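Local coordinates for cell division cycle protein 123 (Schizosaccharomyces pombe, PDB 4ZGP) that acts as an ATP-dependent chaperone with an ATP-grasp fold, binding the gamma subunit of translation initiation factor eIF2 so that the complex can assemble, at residues N27-C32 / L116-P121; S35-L40 / I257-F262; H157-C162 / S171-F176. All blocks are in the same frame, centred on the assembly; numbering follows the deposited sequence.

Contact 1. Residues N27-C32 / L116-P121. With ADP (adenosine-5'-diphosphate), chain C.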
loop_
_atom_site.group_PDB
_atom_site.type_symbol
_atom_site.label_atom_id
_atom_site.label_comp_id
_atom_site.label_asym_id
_atom_site.label_seq_id
_atom_site.Cartn_x
_atom_site.Cartn_y
_atom_site.Cartn_z
ATOM N N ASN A 27 -14.781 8.009 5.076
ATOM C CA ASN A 27 -13.894 8.974 4.432
ATOM C C ASN A 27 -12.420 8.609 4.632
ATOM O O ASN A 27 -11.590 8.821 3.752
ATOM C CB ASN A 27 -14.159 10.402 4.943
ATOM C CG ASN A 27 -15.328 11.076 4.212
ATOM O OD1 ASN A 27 -15.822 10.557 3.213
ATOM N ND2 ASN A 27 -15.754 12.228 4.699
ATOM N N GLN A 28 -12.088 8.070 5.795
ATOM C CA GLN A 28 -10.692 7.700 6.034
ATOM C C GLN A 28 -10.238 6.610 5.085
ATOM O O GLN A 28 -9.084 6.615 4.633
ATOM C CB GLN A 28 -10.488 7.230 7.462
ATOM C CG GLN A 28 -10.348 8.346 8.472
ATOM C CD GLN A 28 -10.293 7.758 9.863
ATOM O OE1 GLN A 28 -11.317 7.334 10.399
ATOM N NE2 GLN A 28 -9.088 7.660 10.427
ATOM N N VAL A 29 -11.140 5.672 4.797
ATOM C CA VAL A 29 -10.853 4.591 3.847
ATOM C C VAL A 29 -10.764 5.134 2.409
ATOM O O VAL A 29 -9.835 4.796 1.653
ATOM C CB VAL A 29 -11.928 3.464 3.951
ATOM C CG1 VAL A 29 -11.794 2.472 2.816
ATOM C CG2 VAL A 29 -11.802 2.753 5.293
ATOM N N LEU A 30 -11.701 5.993 2.048
ATOM C CA LEU A 30 -11.696 6.620 0.725
ATOM C C LEU A 30 -10.435 7.447 0.465
ATOM O O LEU A 30 -9.935 7.476 -0.664
ATOM C CB LEU A 30 -12.932 7.523 0.536
ATOM C CG LEU A 30 -14.292 6.850 0.324
ATOM C CD1 LEU A 30 -15.394 7.906 0.313
ATOM C CD2 LEU A 30 -14.298 6.044 -0.971
ATOM N N HIS A 31 -9.937 8.144 1.491
ATOM C CA HIS A 31 -8.763 8.993 1.323
ATOM C C HIS A 31 -7.487 8.194 1.053
ATOM O O HIS A 31 -6.507 8.744 0.539
ATOM C CB HIS A 31 -8.552 9.874 2.565
ATOM C CG HIS A 31 -9.643 10.878 2.764
ATOM N ND1 HIS A 31 -9.898 11.475 3.981
ATOM C CD2 HIS A 31 -10.574 11.358 1.907
ATOM C CE1 HIS A 31 -10.920 12.306 3.855
ATOM N NE2 HIS A 31 -11.350 12.251 2.607
ATOM N N CYS A 32 -7.503 6.915 1.419
ATOM C CA CYS A 32 -6.332 6.057 1.267
ATOM C C CYS A 32 -6.326 5.267 -0.032
ATOM O O CYS A 32 -5.391 4.490 -0.264
ATOM C CB CYS A 32 -6.226 5.079 2.450
ATOM S SG CYS A 32 -5.621 5.943 3.917
ATOM N N LEU A 116 -5.147 -3.249 -6.209
ATOM C CA LEU A 116 -6.391 -2.513 -6.408
ATOM C C LEU A 116 -6.313 -1.262 -5.537
ATOM O O LEU A 116 -5.220 -0.737 -5.317
ATOM C CB LEU A 116 -7.629 -3.359 -6.106
ATOM C CG LEU A 116 -7.773 -4.658 -6.916
ATOM C CD1 LEU A 116 -9.139 -5.275 -6.703
ATOM C CD2 LEU A 116 -7.496 -4.457 -8.417
ATOM N N ASN A 117 -7.456 -0.759 -5.075
ATOM C CA ASN A 117 -7.452 0.564 -4.480
ATOM C C ASN A 117 -6.576 0.648 -3.246
ATOM O O ASN A 117 -5.981 1.693 -2.998
ATOM C CB ASN A 117 -8.871 1.024 -4.110
ATOM C CG ASN A 117 -9.866 0.934 -5.281
ATOM O OD1 ASN A 117 -9.957 -0.093 -5.965
ATOM N ND2 ASN A 117 -10.629 2.008 -5.496
ATOM N N TRP A 118 -6.502 -0.424 -2.461
ATOM C CA TRP A 118 -5.743 -0.318 -1.204
ATOM C C TRP A 118 -4.616 -1.328 -1.043
ATOM O O TRP A 118 -3.541 -0.957 -0.578
ATOM C CB TRP A 118 -6.653 -0.447 0.024
ATOM C CG TRP A 118 -7.760 0.556 0.059
ATOM C CD1 TRP A 118 -7.713 1.831 0.572
ATOM C CD2 TRP A 118 -9.074 0.373 -0.453
ATOM N NE1 TRP A 118 -8.935 2.451 0.397
ATOM C CE2 TRP A 118 -9.793 1.568 -0.212
ATOM C CE3 TRP A 118 -9.729 -0.699 -1.080
ATOM C CZ2 TRP A 118 -11.118 1.728 -0.594
ATOM C CZ3 TRP A 118 -11.045 -0.541 -1.452
ATOM C CH2 TRP A 118 -11.730 0.667 -1.207
ATOM N N SER A 119 -4.857 -2.587 -1.409
ATOM C CA SER A 119 -3.970 -3.670 -0.987
ATOM C C SER A 119 -3.135 -4.288 -2.117
ATOM O O SER A 119 -3.656 -4.664 -3.160
ATOM C CB SER A 119 -4.790 -4.772 -0.310
ATOM O OG SER A 119 -5.629 -4.234 0.696
ATOM N N THR A 120 -1.837 -4.361 -1.879
ATOM C CA THR A 120 -0.890 -5.053 -2.761
ATOM C C THR A 120 -0.934 -6.543 -2.418
ATOM O O THR A 120 -0.937 -6.891 -1.240
ATOM C CB THR A 120 0.538 -4.459 -2.589
ATOM O OG1 THR A 120 0.492 -3.041 -2.835
ATOM C CG2 THR A 120 1.551 -5.095 -3.527
ATOM N N PRO A 121 -0.985 -7.421 -3.442
ATOM C CA PRO A 121 -1.121 -8.869 -3.233
ATOM C C PRO A 121 0.183 -9.514 -2.775
ATOM O O PRO A 121 0.689 -10.474 -3.365
ATOM C CB PRO A 121 -1.558 -9.376 -4.621
ATOM C CG PRO A 121 -0.953 -8.418 -5.579
ATOM C CD PRO A 121 -1.043 -7.069 -4.874
HETATM P PB ADP C . 0.987 -2.701 1.438
HETATM O O1B ADP C . 1.018 -1.274 1.962
HETATM O O2B ADP C . -0.410 -3.218 1.144
HETATM O O3B ADP C . 1.913 -3.595 2.237
HETATM P PA ADP C . 2.873 -1.824 -0.580
HETATM O O1A ADP C . 3.353 -0.951 0.553
HETATM O O2A ADP C . 2.507 -1.266 -1.945
HETATM O O3A ADP C . 1.595 -2.673 -0.071
HETATM O "O5'" ADP C . 4.007 -2.937 -0.806
HETATM C "C5'" ADP C . 3.880 -4.278 -0.333
HETATM C "C4'" ADP C . 5.256 -4.890 -0.527
HETATM O "O4'" ADP C . 5.460 -5.161 -1.915
HETATM C "C3'" ADP C . 6.339 -3.905 -0.116
HETATM O "O3'" ADP C . 6.842 -4.207 1.189
HETATM C "C2'" ADP C . 7.418 -4.039 -1.171
HETATM O "O2'" ADP C . 8.492 -4.862 -0.707
HETATM C "C1'" ADP C . 6.750 -4.718 -2.349
HETATM N N9 ADP C . 6.578 -3.698 -3.413
HETATM C C8 ADP C . 5.625 -2.740 -3.427
HETATM N N7 ADP C . 5.739 -1.962 -4.538
HETATM C C5 ADP C . 6.786 -2.426 -5.257
HETATM C C6 ADP C . 7.439 -2.065 -6.537
HETATM N N6 ADP C . 6.962 -1.020 -7.263
HETATM N N1 ADP C . 8.507 -2.803 -6.941
HETATM C C2 ADP C . 8.952 -3.844 -6.202
HETATM N N3 ADP C . 8.406 -4.229 -5.030
HETATM C C4 ADP C . 7.335 -3.571 -4.513
#
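W118 reaches from a nucleotide-binding loop of the ATP-grasp fold to the C-terminal end of helix 26-31, where its indole meets V29 and C32. The side chain illustrates how one residue of an ATP site can also be moored to a neighbouring helix. The bond from CA to CB points toward the helix, and CG, anti to the carbonyl carbon (chi1 -57°), lays the indole beside V29 and C32. Along the five-membered ring, CD1 comes first, 3.6 Å from C32 O and near C32 CB as well. Next is NE1, which donates to V29 O over 2.8 Å in a fairly straight bond (160° at the hydrogen). That oxygen lies at the edge of the indole, close to its plane, whereas NE1 stands above the plane of the V29 carbonyl. C32 N also donates to V29 O, from the opposite face, so two bonds grip this buried oxygen. Further along, CE2 and CZ2 pack on V29 CG1, the methyl presented crosswise to the ring. The far rim, at CZ3 and CH2, is taken up by A158 and F176. The backbone around the indole is fixed too: W118 N donates to D154, while W118 O accepts from K115 NZ, another group of the ATP site. Two residues on, the same loop touches the nucleotide itself, with T120 OG1 lying 2.8 Å from ADP O2A and 3.0 Å from ADP O3A.

Contact 2. Residues S35-L40 / I257-F262. With ADP (adenosine-5'-diphosphate), chain C.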
loop_
_atom_site.group_PDB
_atom_site.type_symbol
_atom_site.label_atom_id
_atom_site.label_comp_id
_atom_site.label_asym_id
_atom_site.label_seq_id
_atom_site.Cartn_x
_atom_site.Cartn_y
_atom_site.Cartn_z
ATOM N N SER A 35 -5.635 5.988 -6.085
ATOM C CA SER A 35 -5.930 7.121 -6.956
ATOM C C SER A 35 -6.056 8.428 -6.162
ATOM O O SER A 35 -5.741 9.489 -6.671
ATOM C CB SER A 35 -7.211 6.883 -7.752
ATOM O OG SER A 35 -8.313 6.605 -6.912
ATOM N N SER A 36 -6.495 8.349 -4.911
ATOM C CA SER A 36 -6.667 9.572 -4.141
ATOM C C SER A 36 -5.332 10.176 -3.717
ATOM O O SER A 36 -5.193 11.385 -3.673
ATOM C CB SER A 36 -7.552 9.327 -2.907
ATOM O OG SER A 36 -8.856 8.925 -3.296
ATOM N N TRP A 37 -4.336 9.368 -3.398
ATOM C CA TRP A 37 -3.118 9.998 -2.915
ATOM C C TRP A 37 -2.013 10.036 -3.954
ATOM O O TRP A 37 -1.091 10.855 -3.853
ATOM C CB TRP A 37 -2.642 9.329 -1.616
ATOM C CG TRP A 37 -2.310 7.863 -1.682
ATOM C CD1 TRP A 37 -3.112 6.822 -1.309
ATOM C CD2 TRP A 37 -1.082 7.280 -2.122
ATOM N NE1 TRP A 37 -2.468 5.635 -1.499
ATOM C CE2 TRP A 37 -1.217 5.878 -1.997
ATOM C CE3 TRP A 37 0.111 7.801 -2.633
ATOM C CZ2 TRP A 37 -0.208 4.990 -2.365
ATOM C CZ3 TRP A 37 1.122 6.911 -2.988
ATOM C CH2 TRP A 37 0.949 5.522 -2.855
ATOM N N TYR A 38 -2.107 9.184 -4.969
ATOM C CA TYR A 38 -1.070 9.163 -6.008
ATOM C C TYR A 38 -1.037 10.521 -6.698
ATOM O O TYR A 38 0.026 11.058 -6.971
ATOM C CB TYR A 38 -1.307 8.052 -7.038
ATOM C CG TYR A 38 -0.245 8.037 -8.118
ATOM C CD1 TYR A 38 1.035 7.574 -7.846
ATOM C CD2 TYR A 38 -0.512 8.512 -9.398
ATOM C CE1 TYR A 38 2.018 7.570 -8.831
ATOM C CE2 TYR A 38 0.470 8.516 -10.381
ATOM C CZ TYR A 38 1.734 8.046 -10.086
ATOM O OH TYR A 38 2.732 8.031 -11.046
ATOM N N SER A 39 -2.236 11.047 -6.943
ATOM C CA SER A 39 -2.478 12.389 -7.459
ATOM C C SER A 39 -1.783 13.466 -6.634
ATOM O O SER A 39 -1.049 14.293 -7.168
ATOM C CB SER A 39 -3.984 12.649 -7.475
ATOM O OG SER A 39 -4.561 12.064 -6.307
ATOM N N LEU A 40 -2.011 13.435 -5.324
ATOM C CA LEU A 40 -1.327 14.340 -4.402
ATOM C C LEU A 40 0.187 14.286 -4.440
ATOM O O LEU A 40 0.846 15.317 -4.354
ATOM C CB LEU A 40 -1.754 14.043 -2.960
ATOM C CG LEU A 40 -3.215 14.253 -2.607
ATOM C CD1 LEU A 40 -3.448 13.922 -1.119
ATOM C CD2 LEU A 40 -3.613 15.711 -2.929
ATOM N N ILE A 257 5.606 4.897 -0.509
ATOM C CA ILE A 257 5.161 3.654 -1.137
ATOM C C ILE A 257 3.662 3.424 -0.974
ATOM O O ILE A 257 2.991 2.959 -1.893
ATOM C CB ILE A 257 5.945 2.439 -0.569
ATOM C CG1 ILE A 257 7.443 2.616 -0.846
ATOM C CG2 ILE A 257 5.426 1.122 -1.135
ATOM C CD1 ILE A 257 7.789 2.677 -2.347
ATOM N N ASP A 258 3.112 3.776 0.189
ATOM C CA ASP A 258 1.687 3.548 0.395
ATOM C C ASP A 258 1.214 4.409 1.554
ATOM O O ASP A 258 2.022 4.878 2.347
ATOM C CB ASP A 258 1.404 2.065 0.683
ATOM C CG ASP A 258 -0.052 1.665 0.405
ATOM O OD1 ASP A 258 -0.829 2.439 -0.189
ATOM O OD2 ASP A 258 -0.421 0.541 0.773
ATOM N N ILE A 259 -0.092 4.621 1.610
ATOM C CA ILE A 259 -0.718 5.313 2.736
ATOM C C ILE A 259 -1.909 4.451 3.156
ATOM O O ILE A 259 -2.701 4.016 2.323
ATOM C CB ILE A 259 -1.159 6.772 2.382
ATOM C CG1 ILE A 259 0.050 7.639 1.979
ATOM C CG2 ILE A 259 -1.865 7.428 3.601
ATOM C CD1 ILE A 259 -0.272 9.102 1.688
ATOM N N ASN A 260 -2.030 4.188 4.454
ATOM C CA ASN A 260 -3.083 3.336 4.982
ATOM C C ASN A 260 -3.777 3.977 6.187
ATOM O O ASN A 260 -3.213 4.875 6.786
ATOM C CB ASN A 260 -2.502 1.997 5.400
ATOM C CG ASN A 260 -2.126 1.151 4.216
ATOM O OD1 ASN A 260 -2.989 0.730 3.461
ATOM N ND2 ASN A 260 -0.842 0.897 4.050
ATOM N N PRO A 261 -4.991 3.514 6.535
ATOM C CA PRO A 261 -5.662 4.155 7.687
ATOM C C PRO A 261 -4.969 3.919 9.026
ATOM O O PRO A 261 -4.284 2.923 9.220
ATOM C CB PRO A 261 -7.049 3.498 7.683
ATOM C CG PRO A 261 -7.265 3.085 6.261
ATOM C CD PRO A 261 -5.903 2.593 5.829
ATOM N N PHE A 262 -5.141 4.862 9.948
ATOM C CA PHE A 262 -4.647 4.711 11.325
ATOM C C PHE A 262 -5.684 3.872 12.058
ATOM O O PHE A 262 -6.586 4.404 12.702
ATOM C CB PHE A 262 -4.457 6.081 11.979
ATOM C CG PHE A 262 -3.687 6.056 13.274
ATOM C CD1 PHE A 262 -2.297 6.118 13.276
ATOM C CD2 PHE A 262 -4.358 6.023 14.491
ATOM C CE1 PHE A 262 -1.579 6.119 14.464
ATOM C CE2 PHE A 262 -3.645 6.030 15.691
ATOM C CZ PHE A 262 -2.261 6.065 15.681
HETATM P PB ADP C . 0.987 -2.701 1.438
HETATM O O1B ADP C . 1.018 -1.274 1.962
HETATM O O2B ADP C . -0.410 -3.218 1.144
HETATM O O3B ADP C . 1.913 -3.595 2.237
HETATM P PA ADP C . 2.873 -1.824 -0.580
HETATM O O1A ADP C . 3.353 -0.951 0.553
HETATM O O2A ADP C . 2.507 -1.266 -1.945
HETATM O O3A ADP C . 1.595 -2.673 -0.071
HETATM O "O5'" ADP C . 4.007 -2.937 -0.806
HETATM C "C5'" ADP C . 3.880 -4.278 -0.333
HETATM C "C4'" ADP C . 5.256 -4.890 -0.527
HETATM O "O4'" ADP C . 5.460 -5.161 -1.915
HETATM C "C3'" ADP C . 6.339 -3.905 -0.116
HETATM O "O3'" ADP C . 6.842 -4.207 1.189
HETATM C "C2'" ADP C . 7.418 -4.039 -1.171
HETATM O "O2'" ADP C . 8.492 -4.862 -0.707
HETATM C "C1'" ADP C . 6.750 -4.718 -2.349
HETATM N N9 ADP C . 6.578 -3.698 -3.413
HETATM C C8 ADP C . 5.625 -2.740 -3.427
HETATM N N7 ADP C . 5.739 -1.962 -4.538
HETATM C C5 ADP C . 6.786 -2.426 -5.257
HETATM C C6 ADP C . 7.439 -2.065 -6.537
HETATM N N6 ADP C . 6.962 -1.020 -7.263
HETATM N N1 ADP C . 8.507 -2.803 -6.941
HETATM C C2 ADP C . 8.952 -3.844 -6.202
HETATM N N3 ADP C . 8.406 -4.229 -5.030
HETATM C C4 ADP C . 7.335 -3.571 -4.513
HETATM O O HOH W 1 -3.246 2.549 -1.877
#
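Several groups converge on D258 OD1, which also lies 3.4 Å from W37 CZ2. K115 NZ forms a salt bridge to it, and I259 N gives it a weak bond of 2.9 Å from the next residue of the strand. A water lies 3.0 Å from D258 OD1 and accepts from W37 NE1 at 3.2 Å; it can bridge the two side chains, although it has more acceptors in reach than protons. The other oxygen takes a weak bond from N260 ND2 and lies beside the nucleotide, with D258 OD2 2.6 Å from ADP O1B. Both D258 and N260 belong to the ATP site and are probably magnesium ligands as well. The arrangement is consistent with a second shell: W37 packs against, and through the water may help to position, a carboxylate that lies beside the phosphates. Its CG sits between the backbone N and the carbonyl carbon (chi1 60°), which directs the indole onto the strand. I259 CB stands 4.2 Å from the centroid of the five-membered ring in a CH-pi contact, almost on the ring normal, while I259 CD1 reaches W37 CB. At the other end of the indole, W37 CH2 comes within 3.4 Å of I257 O. I257 and D258 together face D246, a classic beta bulge. The axes of segments 35-40 and 257-261 approach to 9.2 Å, their N-to-C directions 131° apart. Helix 34-40 thus lies against strand 253-261, one of the two outermost strands of its sheet, whose partner is strand 243-250.

Contact 3. Residues H157-C162 / S171-F176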
loop_
_atom_site.group_PDB
_atom_site.type_symbol
_atom_site.label_atom_id
_atom_site.label_comp_id
_atom_site.label_asym_id
_atom_site.label_seq_id
_atom_site.Cartn_x
_atom_site.Cartn_y
_atom_site.Cartn_z
ATOM N N HIS A 157 -14.940 -6.381 1.277
ATOM C CA HIS A 157 -15.078 -5.963 2.667
ATOM C C HIS A 157 -14.433 -4.626 3.004
ATOM O O HIS A 157 -14.208 -4.343 4.178
ATOM C CB HIS A 157 -14.476 -7.021 3.598
ATOM C CG HIS A 157 -15.125 -8.364 3.489
ATOM N ND1 HIS A 157 -16.448 -8.581 3.818
ATOM C CD2 HIS A 157 -14.635 -9.560 3.088
ATOM C CE1 HIS A 157 -16.744 -9.854 3.619
ATOM N NE2 HIS A 157 -15.659 -10.470 3.181
ATOM N N ALA A 158 -14.155 -3.806 1.993
ATOM C CA ALA A 158 -13.332 -2.615 2.190
ATOM C C ALA A 158 -13.898 -1.640 3.218
ATOM O O ALA A 158 -13.142 -0.954 3.900
ATOM C CB ALA A 158 -13.128 -1.898 0.870
ATOM N N PHE A 159 -15.219 -1.561 3.319
ATOM C CA PHE A 159 -15.839 -0.565 4.192
ATOM C C PHE A 159 -16.526 -1.147 5.424
ATOM O O PHE A 159 -17.254 -0.438 6.114
ATOM C CB PHE A 159 -16.852 0.263 3.398
ATOM C CG PHE A 159 -16.243 1.031 2.272
ATOM C CD1 PHE A 159 -15.668 2.273 2.498
ATOM C CD2 PHE A 159 -16.209 0.501 0.998
ATOM C CE1 PHE A 159 -15.092 2.983 1.472
ATOM C CE2 PHE A 159 -15.614 1.195 -0.034
ATOM C CZ PHE A 159 -15.059 2.445 0.202
ATOM N N ASP A 160 -16.285 -2.420 5.710
ATOM C CA ASP A 160 -17.027 -3.111 6.767
ATOM C C ASP A 160 -16.698 -2.614 8.177
ATOM O O ASP A 160 -17.506 -2.762 9.097
ATOM C CB ASP A 160 -16.782 -4.618 6.685
ATOM C CG ASP A 160 -17.406 -5.251 5.444
ATOM O OD1 ASP A 160 -18.093 -4.536 4.675
ATOM O OD2 ASP A 160 -17.209 -6.468 5.239
ATOM N N ASP A 161 -15.521 -2.021 8.355
ATOM C CA ASP A 161 -15.148 -1.526 9.673
ATOM C C ASP A 161 -15.514 -0.057 9.893
ATOM O O ASP A 161 -15.279 0.484 10.969
ATOM C CB ASP A 161 -13.655 -1.727 9.903
ATOM C CG ASP A 161 -13.296 -3.183 10.129
ATOM O OD1 ASP A 161 -14.122 -3.918 10.716
ATOM O OD2 ASP A 161 -12.192 -3.589 9.717
ATOM N N CYS A 162 -16.088 0.587 8.881
ATOM C CA CYS A 162 -16.460 1.986 9.004
ATOM C C CYS A 162 -17.738 2.125 9.811
ATOM O O CYS A 162 -18.787 1.603 9.432
ATOM C CB CYS A 162 -16.625 2.616 7.628
ATOM S SG CYS A 162 -15.156 2.402 6.627
ATOM N N SER A 171 -20.887 -3.855 0.465
ATOM C CA SER A 171 -21.510 -2.740 -0.242
ATOM C C SER A 171 -20.623 -1.494 -0.183
ATOM O O SER A 171 -19.750 -1.382 0.684
ATOM C CB SER A 171 -22.899 -2.445 0.332
ATOM O OG SER A 171 -22.848 -2.279 1.738
ATOM N N VAL A 172 -20.846 -0.561 -1.106
ATOM C CA VAL A 172 -19.896 0.527 -1.334
ATOM C C VAL A 172 -20.577 1.898 -1.432
ATOM O O VAL A 172 -21.760 1.985 -1.760
ATOM C CB VAL A 172 -19.067 0.263 -2.625
ATOM C CG1 VAL A 172 -18.166 -0.965 -2.448
ATOM C CG2 VAL A 172 -19.980 0.094 -3.830
ATOM N N PRO A 173 -19.830 2.976 -1.134
ATOM C CA PRO A 173 -20.372 4.338 -1.197
ATOM C C PRO A 173 -20.659 4.825 -2.610
ATOM O O PRO A 173 -20.183 4.255 -3.593
ATOM C CB PRO A 173 -19.258 5.192 -0.570
ATOM C CG PRO A 173 -18.405 4.225 0.198
ATOM C CD PRO A 173 -18.463 2.963 -0.585
ATOM N N LYS A 174 -21.436 5.902 -2.678
ATOM C CA LYS A 174 -21.725 6.631 -3.909
ATOM C C LYS A 174 -20.458 7.215 -4.521
ATOM O O LYS A 174 -19.579 7.691 -3.800
ATOM C CB LYS A 174 -22.730 7.758 -3.631
ATOM C CG LYS A 174 -23.466 7.658 -2.279
ATOM C CD LYS A 174 -22.665 8.238 -1.093
ATOM C CE LYS A 174 -22.532 7.217 0.046
ATOM N NZ LYS A 174 -22.949 7.749 1.381
ATOM N N ASP A 175 -20.375 7.173 -5.847
ATOM C CA ASP A 175 -19.253 7.750 -6.597
ATOM C C ASP A 175 -17.912 7.077 -6.274
ATOM O O ASP A 175 -16.845 7.668 -6.443
ATOM C CB ASP A 175 -19.156 9.260 -6.346
ATOM C CG ASP A 175 -20.476 9.983 -6.600
ATOM O OD1 ASP A 175 -21.392 9.368 -7.195
ATOM O OD2 ASP A 175 -20.597 11.165 -6.212
ATOM N N PHE A 176 -17.981 5.839 -5.808
ATOM C CA PHE A 176 -16.784 5.031 -5.605
ATOM C C PHE A 176 -16.617 4.109 -6.802
ATOM O O PHE A 176 -17.602 3.682 -7.388
ATOM C CB PHE A 176 -16.892 4.221 -4.311
ATOM C CG PHE A 176 -15.899 3.099 -4.213
ATOM C CD1 PHE A 176 -14.609 3.332 -3.750
ATOM C CD2 PHE A 176 -16.260 1.802 -4.566
ATOM C CE1 PHE A 176 -13.694 2.287 -3.654
ATOM C CE2 PHE A 176 -15.348 0.758 -4.480
ATOM C CZ PHE A 176 -14.067 1.000 -4.020
HETATM O O HOH W 2 -17.347 -2.976 1.663
#
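Two overlapping turns at the end of helix 149-157 bring F159 against a second turn-forming segment, where P173 lies over its ring and F176 meets its edge. The pair exemplifies how two ends of a loop can be brought together by side-chain packing and one water, without strand pairing. Type I turns from H157 to D160 and from F159 to C162 overlap on one side; a type II turn from P173 to F176 lies on the other. P173 CD stands over one face of the F159 ring, 3.6 Å from its centroid, in a CH-pi contact whose closest approach is 3.4 Å to F159 CE2. The CE2-CZ edge of F159 points into the face of F176 as a T-shaped pair, centroids 5.4 Å apart and planes at 90°. CG anti to the backbone N (chi1 164°) carries the F176 ring over to F159. With an alanine in place of F159, P173 is likely to lose the ring beneath it and F176 the edge that meets its face, opening a gap between the turns. One water accepts from F159 N at 3.0 Å and donates to S171 O at 3.0 Å. Within the first turn, H157 ND1 donates to D160 OD2 over 2.7 Å. A CH-pi contact and a T-shaped pair thus join beta turns in the connection between helix 149-157 and strand 180-184, with F159 also packing on V29 and L30 of helix 26-31.

How the contacts relate
From the N terminus, helix 26-31 enters contact 1 and helix 34-40, directly after it, enters contact 2. Contact 1 closes first, when the chain returns after strand 112-115. Contact 3 then opens at the end of helix 149-157 and closes a short loop before strand 180-184. Contact 2 closes last, at strand 253-261. Contacts 1 and 2 therefore cross, 1 and 3 follow in series, and the loop of contact 3 falls within the span of contact 2. Contacts 1 and 2 touch, L30 O probably bonding S36 OG, and both reach ADP. Contact 3 packs V29 and W118 against its aromatic side chains, joining this peripheral loop to the N-terminal helix and nucleotide loop.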